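PDB 5EYI: Non-structural protein 11 from Prrsv 16244b, which probably cleaves RNA at uridylates as a viral endoribonuclease, trimming 5'-polyuridines made during replication and so helping the virus escape host double-stranded RNA sensors. Local coordinates for residues Pro7-Val11 with Phe105-Glu111. The protein carries 1 engineered substitution. Residues are numbered along the deposited sequence; the frame is centred on the assembly and turned at random.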
loop_
_atom_site.group_PDB
_atom_site.type_symbol
_atom_site.label_atom_id
_atom_site.label_comp_id
_atom_site.label_asym_id
_atom_site.label_seq_id
_atom_site.Cartn_x
_atom_site.Cartn_y
_atom_site.Cartn_z
ATOM N N PRO A 7 6.822 23.916 16.591
ATOM C CA PRO A 7 6.766 23.017 15.455
ATOM C C PRO A 7 7.397 23.582 14.210
ATOM O O PRO A 7 7.471 24.815 14.027
ATOM C CB PRO A 7 5.260 22.816 15.226
ATOM C CG PRO A 7 4.621 24.005 15.841
ATOM C CD PRO A 7 5.472 24.321 17.031
ATOM N N LEU A 8 7.844 22.664 13.358
ATOM C CA LEU A 8 8.173 22.999 11.972
ATOM C C LEU A 8 6.889 23.536 11.319
ATOM O O LEU A 8 5.798 23.092 11.679
ATOM C CB LEU A 8 8.684 21.766 11.222
ATOM C CG LEU A 8 9.980 21.133 11.768
ATOM C CD1 LEU A 8 10.231 19.792 11.107
ATOM C CD2 LEU A 8 11.162 22.054 11.561
ATOM N N PRO A 9 7.005 24.499 10.380
ATOM C CA PRO A 9 5.764 25.121 9.866
ATOM C C PRO A 9 4.683 24.148 9.386
ATOM O O PRO A 9 3.512 24.314 9.722
ATOM C CB PRO A 9 6.266 26.016 8.733
ATOM C CG PRO A 9 7.647 26.402 9.160
ATOM C CD PRO A 9 8.205 25.228 9.923
ATOM N N LYS A 10 5.097 23.123 8.649
ATOM C CA LYS A 10 4.179 22.126 8.094
ATOM C C LYS A 10 3.271 21.419 9.105
ATOM O O LYS A 10 2.136 21.095 8.765
ATOM C CB LYS A 10 4.945 21.087 7.280
ATOM C CG LYS A 10 5.951 20.253 8.066
ATOM C CD LYS A 10 6.935 19.589 7.130
ATOM C CE LYS A 10 8.027 18.891 7.912
ATOM N NZ LYS A 10 9.036 18.304 6.993
ATOM N N VAL A 11 3.762 21.180 10.326
ATOM C CA VAL A 11 2.969 20.529 11.375
ATOM C C VAL A 11 1.752 21.388 11.713
ATOM O O VAL A 11 0.618 20.889 11.746
ATOM C CB VAL A 11 3.805 20.262 12.655
ATOM C CG1 VAL A 11 2.926 20.000 13.867
ATOM C CG2 VAL A 11 4.745 19.085 12.443
ATOM N N PHE A 105 6.050 11.944 13.117
ATOM C CA PHE A 105 6.580 13.285 12.904
ATOM C C PHE A 105 7.777 13.287 11.975
ATOM O O PHE A 105 8.609 12.389 12.018
ATOM C CB PHE A 105 6.938 13.923 14.251
ATOM C CG PHE A 105 5.735 14.330 15.054
ATOM C CD1 PHE A 105 5.075 15.514 14.770
ATOM C CD2 PHE A 105 5.250 13.522 16.072
ATOM C CE1 PHE A 105 3.953 15.889 15.489
ATOM C CE2 PHE A 105 4.127 13.890 16.793
ATOM C CZ PHE A 105 3.480 15.075 16.507
ATOM N N SER A 106 7.858 14.302 11.129
ATOM C CA SER A 106 9.075 14.590 10.381
ATOM C C SER A 106 10.153 15.030 11.361
ATOM O O SER A 106 9.860 15.648 12.385
ATOM C CB SER A 106 8.836 15.694 9.357
ATOM O OG SER A 106 7.980 15.246 8.330
ATOM N N THR A 107 11.401 14.742 11.021
ATOM C CA THR A 107 12.519 14.871 11.962
ATOM C C THR A 107 13.299 16.172 11.873
ATOM O O THR A 107 14.235 16.374 12.647
ATOM C CB THR A 107 13.500 13.717 11.749
ATOM O OG1 THR A 107 13.915 13.703 10.377
ATOM C CG2 THR A 107 12.836 12.406 12.098
ATOM N N GLY A 108 12.942 17.044 10.931
ATOM C CA GLY A 108 13.675 18.288 10.698
ATOM C C GLY A 108 14.852 18.162 9.752
ATOM O O GLY A 108 15.504 19.171 9.435
ATOM N N ARG A 109 15.122 16.951 9.269
ATOM C CA ARG A 109 16.297 16.723 8.415
ATOM C C ARG A 109 16.195 17.420 7.066
ATOM O O ARG A 109 17.198 17.951 6.553
ATOM C CB ARG A 109 16.544 15.233 8.212
ATOM C CG ARG A 109 17.301 14.630 9.372
ATOM C CD ARG A 109 17.540 13.160 9.169
ATOM N NE ARG A 109 16.340 12.371 9.386
ATOM C CZ ARG A 109 16.310 11.041 9.399
ATOM N NH1 ARG A 109 17.438 10.347 9.228
ATOM N NH2 ARG A 109 15.158 10.408 9.603
ATOM N N ILE A 110 14.997 17.411 6.490
ATOM C CA ILE A 110 14.760 18.145 5.245
ATOM C C ILE A 110 15.055 19.650 5.426
ATOM O O ILE A 110 15.763 20.238 4.621
ATOM C CB ILE A 110 13.336 17.886 4.696
ATOM C CG1 ILE A 110 13.255 16.466 4.126
ATOM C CG2 ILE A 110 12.965 18.884 3.605
ATOM C CD1 ILE A 110 11.845 15.925 4.031
ATOM N N GLU A 111 14.561 20.249 6.508
ATOM C CA GLU A 111 14.677 21.698 6.688
ATOM C C GLU A 111 16.126 22.132 6.890
ATOM O O GLU A 111 16.523 23.162 6.358
ATOM C CB GLU A 111 13.788 22.216 7.821
ATOM C CG GLU A 111 12.297 22.280 7.478
ATOM C CD GLU A 111 11.603 20.921 7.516
ATOM O OE1 GLU A 111 12.251 19.903 7.865
ATOM O OE2 GLU A 111 10.401 20.872 7.184
HETATM O O HOH W 1 11.248 17.604 8.348
HETATM O O HOH W 2 8.203 22.794 7.504
#
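Leu8 and Gly108, each the N-cap residue of a short helix, mark the closest pairing of the two backbones, their CA atoms 7.4 Å apart; the CA atoms of Val11 and Phe105 are 8.2 Å apart. The contact illustrates how two domains can be joined by a direct salt bridge backed by water, within a buried contact: helix 9-14 belongs to the N-terminal domain, and 105-111 leads into helix 109-112 of the NendoU endoribonuclease domain. Gly108 has a positive phi (87°), where a CB would press on the preceding carbonyl oxygen, and CD1 of Leu8 rests 3.8 Å from its CA. At the other end, CG2 of Val11 meets the ring edge of Phe105 at CD1, near the ring plane.

Alongside these contacts runs Lys10. Its extended chain passes Ser106, whose OG is hydrogen-bonded to Asp206, and carries NZ to the carboxylate of Glu111, which arrives from the opposite direction. The side chain of Glu111 bends at chi2 (77°), and its carboxylate faces the Lys10 ammonium group; OE2 of Glu111 takes NZ of Lys10 on its syn lone pair at 2.9 Å. The carbonyl oxygen of Glu160 is a further acceptor for NZ, so the buried charge is held from several sides. One water completes the bridge, accepting from Lys10 NZ and Gly108 N while donating to Glu111 OE1 at 2.6 Å.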